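Local coordinates for ABC transporter, substrate binding protein (PDB 3EAF) that probably captures a solute outside the membrane and delivers it to an ABC transporter, as periplasmic binding proteins do, at residues W204-R217 / L228-L242. Numbering follows the deposited sequence.
Sequences WCGNTISSCSLLGR and LLTNVWGFDERSPQL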
ATOM      1  N   TRP A 204      13.329  -6.065  10.091  1.00  9.37           N
ATOM      2  CA  TRP A 204      12.367  -5.680   9.050  1.00  9.42           C
ATOM      3  C   TRP A 204      11.534  -6.892   8.614  1.00  9.42           C
ATOM      4  O   TRP A 204      12.071  -7.985   8.445  1.00  9.43           O
ATOM      5  CB  TRP A 204      13.104  -5.080   7.846  1.00  9.48           C
ATOM      6  CG  TRP A 204      12.266  -4.957   6.597  1.00  9.88           C
ATOM      7  CD1 TRP A 204      12.265  -5.800   5.515  1.00  9.90           C
ATOM      8  CD2 TRP A 204      11.306  -3.935   6.309  1.00  9.38           C
ATOM      9  NE1 TRP A 204      11.363  -5.360   4.572  1.00  9.90           N
ATOM     10  CE2 TRP A 204      10.765  -4.215   5.031  1.00  9.52           C
ATOM     11  CE3 TRP A 204      10.854  -2.807   7.004  1.00  9.15           C
ATOM     12  CZ2 TRP A 204       9.789  -3.407   4.436  1.00  9.14           C
ATOM     13  CZ3 TRP A 204       9.887  -2.006   6.413  1.00  9.26           C
ATOM     14  CH2 TRP A 204       9.366  -2.310   5.141  1.00  9.57           C
ATOM     15  N   CYS A 205      10.226  -6.710   8.452  1.00  9.40           N
ATOM     16  CA  CYS A 205       9.403  -7.756   7.845  1.00  9.34           C
ATOM     17  C   CYS A 205       8.637  -7.241   6.623  1.00  8.85           C
ATOM     18  O   CYS A 205       7.934  -6.240   6.704  1.00  8.52           O
ATOM     19  CB  CYS A 205       8.451  -8.392   8.861  1.00  9.25           C
ATOM     20  SG  CYS A 205       7.599  -9.848   8.200  1.00 10.41           S
ATOM     21  N   GLY A 206       8.770  -7.951   5.503  1.00  8.81           N
ATOM     22  CA  GLY A 206       8.188  -7.518   4.235  1.00  8.32           C
ATOM     23  C   GLY A 206       6.879  -8.170   3.819  1.00  8.15           C
ATOM     24  O   GLY A 206       6.414  -7.943   2.705  1.00  8.04           O
ATOM     25  N   ASN A 207       6.266  -8.940   4.721  1.00  7.86           N
ATOM     26  CA  ASN A 207       5.030  -9.675   4.427  1.00  7.83           C
ATOM     27  C   ASN A 207       3.775  -8.972   4.977  1.00  7.70           C
ATOM     28  O   ASN A 207       3.872  -7.903   5.587  1.00  7.98           O
ATOM     29  CB  ASN A 207       5.101 -11.100   5.006  1.00  7.67           C
ATOM     30  CG  ASN A 207       6.219 -11.941   4.406  1.00  8.11           C
ATOM     31  OD1 ASN A 207       6.888 -11.540   3.449  1.00  8.82           O
ATOM     32  ND2 ASN A 207       6.421 -13.127   4.971  1.00  7.15           N
ATOM     33  N   THR A 208       2.606  -9.583   4.767  1.00  7.48           N
ATOM     34  CA  THR A 208       1.344  -9.041   5.277  1.00  7.60           C
ATOM     35  C   THR A 208       1.193  -9.305   6.776  1.00  7.67           C
ATOM     36  O   THR A 208       1.969 -10.069   7.360  1.00  7.59           O
ATOM     37  CB  THR A 208       0.108  -9.597   4.515  1.00  7.67           C
ATOM     38  OG1 THR A 208      -0.065 -10.986   4.823  1.00  7.73           O
ATOM     39  CG2 THR A 208       0.271  -9.427   3.004  1.00  6.70           C
ATOM     40  N   ILE A 209       0.175  -8.689   7.378  1.00  7.53           N
ATOM     41  CA  ILE A 209      -0.031  -8.697   8.830  1.00  7.87           C
ATOM     42  C   ILE A 209      -0.037 -10.085   9.486  1.00  8.35           C
ATOM     43  O   ILE A 209       0.366 -10.212  10.637  1.00  8.44           O
ATOM     44  CB  ILE A 209      -1.312  -7.877   9.237  1.00  7.87           C
ATOM     45  CG1 ILE A 209      -1.369  -7.661  10.756  1.00  7.43           C
ATOM     46  CG2 ILE A 209      -2.596  -8.519   8.674  1.00  7.31           C
ATOM     47  CD1 ILE A 209      -2.395  -6.629  11.219  1.00  8.08           C
ATOM     48  N   SER A 210      -0.489 -11.111   8.765  1.00  8.95           N
ATOM     49  CA  SER A 210      -0.584 -12.465   9.325  1.00  9.50           C
ATOM     50  C   SER A 210       0.771 -13.012   9.757  1.00  9.37           C
ATOM     51  O   SER A 210       0.940 -13.411  10.903  1.00  9.84           O
ATOM     52  CB  SER A 210      -1.255 -13.426   8.334  1.00  9.58           C
ATOM     53  OG  SER A 210      -2.591 -13.018   8.093  1.00 11.98           O
ATOM     54  N   SER A 211       1.735 -13.032   8.848  1.00  9.37           N
ATOM     55  CA  SER A 211       3.064 -13.532   9.197  1.00  9.64           C
ATOM     56  C   SER A 211       3.881 -12.528  10.016  1.00  9.61           C
ATOM     57  O   SER A 211       4.640 -12.936  10.894  1.00  9.74           O
ATOM     58  CB  SER A 211       3.830 -13.999   7.957  1.00  9.52           C
ATOM     59  OG  SER A 211       3.968 -12.959   7.015  1.00  9.94           O
ATOM     60  N   CYS A 212       3.726 -11.230   9.741  1.00  9.56           N
ATOM     61  CA  CYS A 212       4.391 -10.189  10.546  1.00 10.06           C
ATOM     62  C   CYS A 212       4.039 -10.316  12.021  1.00 10.16           C
ATOM     63  O   CYS A 212       4.912 -10.246  12.883  1.00 10.71           O
ATOM     64  CB  CYS A 212       4.018  -8.786  10.073  1.00 10.04           C
ATOM     65  SG  CYS A 212       4.809  -8.254   8.544  1.00 11.42           S
ATOM     66  N   SER A 213       2.753 -10.487  12.307  1.00 10.25           N
ATOM     67  CA  SER A 213       2.281 -10.614  13.685  1.00 10.32           C
ATOM     68  C   SER A 213       2.749 -11.909  14.359  1.00 10.45           C
ATOM     69  O   SER A 213       3.167 -11.893  15.520  1.00 10.73           O
ATOM     70  CB  SER A 213       0.763 -10.496  13.737  1.00 10.22           C
ATOM     71  OG  SER A 213       0.355  -9.251  13.201  1.00 10.50           O
ATOM     72  N   LEU A 214       2.682 -13.019  13.630  1.00 10.46           N
ATOM     73  CA  LEU A 214       3.210 -14.292  14.114  1.00 10.59           C
ATOM     74  C   LEU A 214       4.692 -14.181  14.488  1.00 10.66           C
ATOM     75  O   LEU A 214       5.130 -14.740  15.499  1.00 10.74           O
ATOM     76  CB  LEU A 214       3.015 -15.397  13.069  1.00 10.38           C
ATOM     77  CG  LEU A 214       1.619 -16.011  12.902  1.00 10.13           C
ATOM     78  CD1 LEU A 214       1.650 -16.993  11.753  1.00  9.87           C
ATOM     79  CD2 LEU A 214       1.151 -16.704  14.167  1.00  9.29           C
ATOM     80  N   LEU A 215       5.445 -13.456  13.665  1.00 10.74           N
ATOM     81  CA  LEU A 215       6.875 -13.230  13.884  1.00 11.30           C
ATOM     82  C   LEU A 215       7.125 -12.367  15.118  1.00 11.35           C
ATOM     83  O   LEU A 215       7.961 -12.705  15.949  1.00 11.60           O
ATOM     84  CB  LEU A 215       7.522 -12.584  12.648  1.00 11.03           C
ATOM     85  CG  LEU A 215       9.039 -12.334  12.707  1.00 11.52           C
ATOM     86  CD1 LEU A 215       9.819 -13.643  12.655  1.00  9.42           C
ATOM     87  CD2 LEU A 215       9.481 -11.401  11.567  1.00 11.76           C
ATOM     88  N   GLY A 216       6.415 -11.247  15.228  1.00 11.61           N
ATOM     89  CA  GLY A 216       6.508 -10.398  16.415  1.00 12.22           C
ATOM     90  C   GLY A 216       6.194 -11.161  17.687  1.00 12.69           C
ATOM     91  O   GLY A 216       6.891 -11.018  18.694  1.00 12.59           O
ATOM     92  N   ARG A 217       5.138 -11.976  17.638  1.00 13.36           N
ATOM     93  CA  ARG A 217       4.743 -12.806  18.780  1.00 13.86           C
ATOM     94  C   ARG A 217       5.823 -13.840  19.108  1.00 14.04           C
ATOM     95  O   ARG A 217       6.158 -14.045  20.276  1.00 13.63           O
ATOM     96  CB  ARG A 217       3.392 -13.490  18.517  1.00 13.90           C
ATOM     97  CG  ARG A 217       2.867 -14.310  19.692  1.00 14.50           C
ATOM     98  CD  ARG A 217       1.486 -14.925  19.412  1.00 14.24           C
ATOM     99  NE  ARG A 217       0.382 -13.977  19.561  1.00 15.41           N
ATOM    100  CZ  ARG A 217      -0.191 -13.652  20.720  1.00 16.48           C
ATOM    101  NH1 ARG A 217       0.234 -14.181  21.859  1.00 16.77           N
ATOM    102  NH2 ARG A 217      -1.199 -12.787  20.742  1.00 17.08           N
ATOM    103  N   LEU A 228      10.686  -4.630  15.986  1.00 11.01           N
ATOM    104  CA  LEU A 228      10.163  -5.040  14.684  1.00 10.19           C
ATOM    105  C   LEU A 228       9.582  -3.844  13.929  1.00  9.54           C
ATOM    106  O   LEU A 228       8.769  -3.090  14.472  1.00  9.16           O
ATOM    107  CB  LEU A 228       9.110  -6.144  14.839  1.00  9.75           C
ATOM    108  CG  LEU A 228       8.314  -6.634  13.618  1.00 10.35           C
ATOM    109  CD1 LEU A 228       9.199  -7.183  12.499  1.00 10.12           C
ATOM    110  CD2 LEU A 228       7.318  -7.696  14.047  1.00 10.55           C
ATOM    111  N   LEU A 229      10.024  -3.664  12.686  1.00  8.73           N
ATOM    112  CA  LEU A 229       9.417  -2.681  11.795  1.00  8.47           C
ATOM    113  C   LEU A 229       8.787  -3.409  10.617  1.00  8.15           C
ATOM    114  O   LEU A 229       9.436  -4.235   9.979  1.00  8.42           O
ATOM    115  CB  LEU A 229      10.457  -1.673  11.291  1.00  8.37           C
ATOM    116  CG  LEU A 229       9.996  -0.624  10.257  1.00  8.46           C
ATOM    117  CD1 LEU A 229       9.124   0.489  10.872  1.00  6.37           C
ATOM    118  CD2 LEU A 229      11.193  -0.017   9.528  1.00  8.40           C
ATOM    119  N   THR A 230       7.528  -3.099  10.320  1.00  8.00           N
ATOM    120  CA  THR A 230       6.857  -3.742   9.187  1.00  7.26           C
ATOM    121  C   THR A 230       6.513  -2.751   8.101  1.00  7.34           C
ATOM    122  O   THR A 230       6.272  -1.566   8.362  1.00  7.58           O
ATOM    123  CB  THR A 230       5.546  -4.489   9.574  1.00  7.32           C
ATOM    124  OG1 THR A 230       4.467  -3.552   9.702  1.00  5.64           O
ATOM    125  CG2 THR A 230       5.706  -5.294  10.862  1.00  7.44           C
ATOM    126  N   ASN A 231       6.464  -3.258   6.877  1.00  7.12           N
ATOM    127  CA  ASN A 231       5.864  -2.539   5.777  1.00  7.21           C
ATOM    128  C   ASN A 231       4.394  -2.246   6.071  1.00  6.99           C
ATOM    129  O   ASN A 231       3.822  -2.816   7.004  1.00  6.51           O
ATOM    130  CB  ASN A 231       6.014  -3.331   4.486  1.00  6.89           C
ATOM    131  CG  ASN A 231       5.108  -4.535   4.429  1.00  8.03           C
ATOM    132  OD1 ASN A 231       4.120  -4.515   3.716  1.00  8.22           O
ATOM    133  ND2 ASN A 231       5.450  -5.601   5.169  1.00  7.23           N
ATOM    134  N   VAL A 232       3.804  -1.363   5.270  1.00  7.11           N
ATOM    135  CA  VAL A 232       2.419  -0.896   5.455  1.00  7.56           C
ATOM    136  C   VAL A 232       1.360  -2.015   5.585  1.00  7.83           C
ATOM    137  O   VAL A 232       0.422  -1.891   6.378  1.00  7.94           O
ATOM    138  CB  VAL A 232       2.012   0.167   4.371  1.00  7.68           C
ATOM    139  CG1 VAL A 232       2.159  -0.391   2.943  1.00  8.34           C
ATOM    140  CG2 VAL A 232       0.591   0.702   4.620  1.00  7.21           C
ATOM    141  N   TRP A 233       1.522  -3.097   4.819  1.00  7.76           N
ATOM    142  CA  TRP A 233       0.558  -4.205   4.831  1.00  7.19           C
ATOM    143  C   TRP A 233       0.769  -5.186   5.991  1.00  7.20           C
ATOM    144  O   TRP A 233       0.028  -6.161   6.115  1.00  7.06           O
ATOM    145  CB  TRP A 233       0.553  -4.952   3.486  1.00  6.75           C
ATOM    146  CG  TRP A 233       0.233  -4.084   2.294  1.00  6.23           C
ATOM    147  CD1 TRP A 233       1.109  -3.649   1.342  1.00  5.73           C
ATOM    148  CD2 TRP A 233      -1.047  -3.537   1.934  1.00  6.10           C
ATOM    149  NE1 TRP A 233       0.460  -2.875   0.410  1.00  5.15           N
ATOM    150  CE2 TRP A 233      -0.865  -2.791   0.749  1.00  5.31           C
ATOM    151  CE3 TRP A 233      -2.333  -3.620   2.488  1.00  5.63           C
ATOM    152  CZ2 TRP A 233      -1.916  -2.118   0.115  1.00  5.29           C
ATOM    153  CZ3 TRP A 233      -3.379  -2.956   1.852  1.00  5.51           C
ATOM    154  CH2 TRP A 233      -3.162  -2.216   0.679  1.00  5.40           C
ATOM    155  N   GLY A 234       1.761  -4.921   6.843  1.00  7.26           N
ATOM    156  CA  GLY A 234       2.145  -5.859   7.911  1.00  7.53           C
ATOM    157  C   GLY A 234       1.706  -5.463   9.308  1.00  8.01           C
ATOM    158  O   GLY A 234       1.957  -6.189  10.277  1.00  7.64           O
ATOM    159  N   PHE A 235       1.031  -4.316   9.401  1.00  8.03           N
ATOM    160  CA  PHE A 235       0.716  -3.677  10.674  1.00  8.75           C
ATOM    161  C   PHE A 235      -0.533  -2.821  10.510  1.00  8.57           C
ATOM    162  O   PHE A 235      -0.636  -2.053   9.547  1.00  8.95           O
ATOM    163  CB  PHE A 235       1.885  -2.789  11.097  1.00  8.79           C
ATOM    164  CG  PHE A 235       1.810  -2.281  12.525  1.00  9.29           C
ATOM    165  CD1 PHE A 235       2.442  -2.974  13.550  1.00  9.06           C
ATOM    166  CD2 PHE A 235       1.149  -1.083  12.828  1.00  8.88           C
ATOM    167  CE1 PHE A 235       2.401  -2.500  14.865  1.00  9.70           C
ATOM    168  CE2 PHE A 235       1.097  -0.604  14.139  1.00  9.02           C
ATOM    169  CZ  PHE A 235       1.730  -1.318  15.157  1.00  9.98           C
ATOM    170  N   ASP A 236      -1.489  -2.987  11.418  1.00  8.67           N
ATOM    171  CA  ASP A 236      -2.673  -2.113  11.486  1.00  9.03           C
ATOM    172  C   ASP A 236      -3.334  -2.225  12.861  1.00  9.42           C
ATOM    173  O   ASP A 236      -2.696  -2.682  13.819  1.00  9.57           O
ATOM    174  CB  ASP A 236      -3.673  -2.354  10.317  1.00  8.93           C
ATOM    175  CG  ASP A 236      -4.250  -3.776  10.282  1.00  8.52           C
ATOM    176  OD1 ASP A 236      -4.732  -4.272  11.325  1.00  8.44           O
ATOM    177  OD2 ASP A 236      -4.242  -4.401   9.190  1.00  8.83           O
ATOM    178  N   GLU A 237      -4.601  -1.815  12.944  1.00  9.83           N
ATOM    179  CA  GLU A 237      -5.361  -1.754  14.205  1.00 10.30           C
ATOM    180  C   GLU A 237      -5.447  -3.094  14.946  1.00 10.43           C
ATOM    181  O   GLU A 237      -5.640  -3.115  16.163  1.00 10.46           O
ATOM    182  CB  GLU A 237      -6.780  -1.208  13.952  1.00 10.69           C
ATOM    183  CG  GLU A 237      -6.831   0.245  13.452  1.00 11.20           C
ATOM    184  CD  GLU A 237      -6.752   0.368  11.937  1.00 12.77           C
ATOM    185  OE1 GLU A 237      -6.420  -0.629  11.255  1.00 13.94           O
ATOM    186  OE2 GLU A 237      -7.035   1.468  11.418  1.00 12.86           O
ATOM    187  N   ARG A 238      -5.299  -4.197  14.206  1.00 10.79           N
ATOM    188  CA  ARG A 238      -5.374  -5.557  14.771  1.00 11.32           C
ATOM    189  C   ARG A 238      -4.072  -6.011  15.428  1.00 11.69           C
ATOM    190  O   ARG A 238      -4.057  -6.990  16.181  1.00 12.33           O
ATOM    191  CB  ARG A 238      -5.755  -6.564  13.682  1.00 11.02           C
ATOM    192  CG  ARG A 238      -7.182  -6.436  13.174  1.00 11.91           C
ATOM    193  CD  ARG A 238      -7.375  -7.225  11.886  1.00 11.97           C
ATOM    194  NE  ARG A 238      -6.575  -6.663  10.792  1.00 12.63           N
ATOM    195  CZ  ARG A 238      -6.538  -7.142   9.546  1.00 11.70           C
ATOM    196  NH1 ARG A 238      -7.250  -8.211   9.208  1.00  9.33           N
ATOM    197  NH2 ARG A 238      -5.782  -6.550   8.635  1.00 10.08           N
ATOM    198  N   SER A 239      -2.984  -5.293  15.150  1.00 12.16           N
ATOM    199  CA  SER A 239      -1.635  -5.705  15.566  1.00 12.52           C
ATOM    200  C   SER A 239      -1.442  -5.911  17.075  1.00 12.88           C
ATOM    201  O   SER A 239      -0.774  -6.863  17.468  1.00 13.02           O
ATOM    202  CB  SER A 239      -0.567  -4.755  14.999  1.00 12.06           C
ATOM    203  OG  SER A 239      -0.468  -4.882  13.589  1.00 12.25           O
ATOM    204  N   PRO A 240      -2.014  -5.027  17.929  1.00 13.62           N
ATOM    205  CA  PRO A 240      -1.889  -5.284  19.375  1.00 14.03           C
ATOM    206  C   PRO A 240      -2.423  -6.659  19.785  1.00 14.59           C
ATOM    207  O   PRO A 240      -1.787  -7.373  20.564  1.00 15.22           O
ATOM    208  CB  PRO A 240      -2.741  -4.182  20.008  1.00 13.95           C
ATOM    209  CG  PRO A 240      -2.806  -3.097  18.985  1.00 13.91           C
ATOM    210  CD  PRO A 240      -2.746  -3.778  17.653  1.00 13.61           C
ATOM    211  N   GLN A 241      -3.580  -7.018  19.244  1.00 15.23           N
ATOM    212  CA  GLN A 241      -4.237  -8.286  19.541  1.00 15.69           C
ATOM    213  C   GLN A 241      -3.522  -9.483  18.880  1.00 15.16           C
ATOM    214  O   GLN A 241      -3.387 -10.546  19.487  1.00 15.33           O
ATOM    215  CB  GLN A 241      -5.713  -8.210  19.124  1.00 16.32           C
ATOM    216  CG  GLN A 241      -6.554  -7.092  19.830  1.00 19.03           C
ATOM    217  CD  GLN A 241      -6.267  -5.634  19.359  1.00 22.75           C
ATOM    218  OE1 GLN A 241      -5.795  -5.388  18.236  1.00 21.49           O
ATOM    219  NE2 GLN A 241      -6.581  -4.663  20.235  1.00 23.46           N
ATOM    220  N   LEU A 242      -3.054  -9.306  17.646  1.00 14.48           N
ATOM    221  CA  LEU A 242      -2.374 -10.386  16.921  1.00 13.94           C
ATOM    222  C   LEU A 242      -0.959 -10.691  17.439  1.00 13.88           C
ATOM    223  O   LEU A 242      -0.528 -11.850  17.441  1.00 13.66           O
ATOM    224  CB  LEU A 242      -2.348 -10.112  15.412  1.00 13.76           C
ATOM    225  CG  LEU A 242      -3.688 -10.060  14.666  1.00 13.57           C
ATOM    226  CD1 LEU A 242      -3.465  -9.674  13.226  1.00 13.55           C
ATOM    227  CD2 LEU A 242      -4.435 -11.405  14.768  1.00 13.58           C
TER
HETATM  228  O   HOH W   1       1.546  -6.670  13.030  1.00  5.37           O
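Cys205 N donates to Leu229 O at 3.0 Å, and the pairings Trp204–Leu229 and Cys205–Thr230 run in the same direction, the evidence for parallel strands. Just past the strand end, the Asn231 amide takes over: its ND2 reaches Cys205 O at 3.0 Å and Asn207 O at 2.8 Å, both acceptors lying in the amide plane, so its two N–H bonds are used in plane. Its CG stands between the backbone N and the carbonyl carbon (chi1 73°), which turns the amide to the 206-208 loop, while OD1 accepts from Trp233 N in an Asx turn and from Tyr154. With an alanine in place of Asn231, Cys205 O would probably keep, of these two donors, just the weak bond from Asn231 N, and Asn207 O would lose its ND2 donor.

Apolar packing falls on both faces of the sheet. CE3 of Trp204 meets Leu229 CD2 at 3.8 Å, and its CH2 corner lies against Asn231 CB; on the face of Cys205, Leu228 CD2 rests on Gly216 CA (3.7 Å), and Cys212 SG abuts Thr230 CG2. With CG1 anti to the backbone N (chi1 -169°), Ile209 brings CD1 to 3.8 Å from Leu242 CD1. The same methyl lies against the Asp236 carboxylate, which Arg238 grips side-on through NE and NH2.

Polar links close the far end. One water, 2.8 Å from each of Ser213 OG, Gly234 O and Ser239 OG, donates to the first two, and Arg217 NE donates to Leu242 O at 3.1 Å from above the carbonyl plane.

Helix 209-217 runs at 177° to strand 228-230, the return of a beta-alpha-beta crossover (202-205, 209-222, 227-230) in one lobe's sheet, consistent with a two-lobed periplasmic binding protein. Strands 142-148 and 251-255 flank the pair; helix 18-38, which follows strand 3-11 of the other sheet, touches Ile209 and Trp233, so the contact probably borders the interface between lobes.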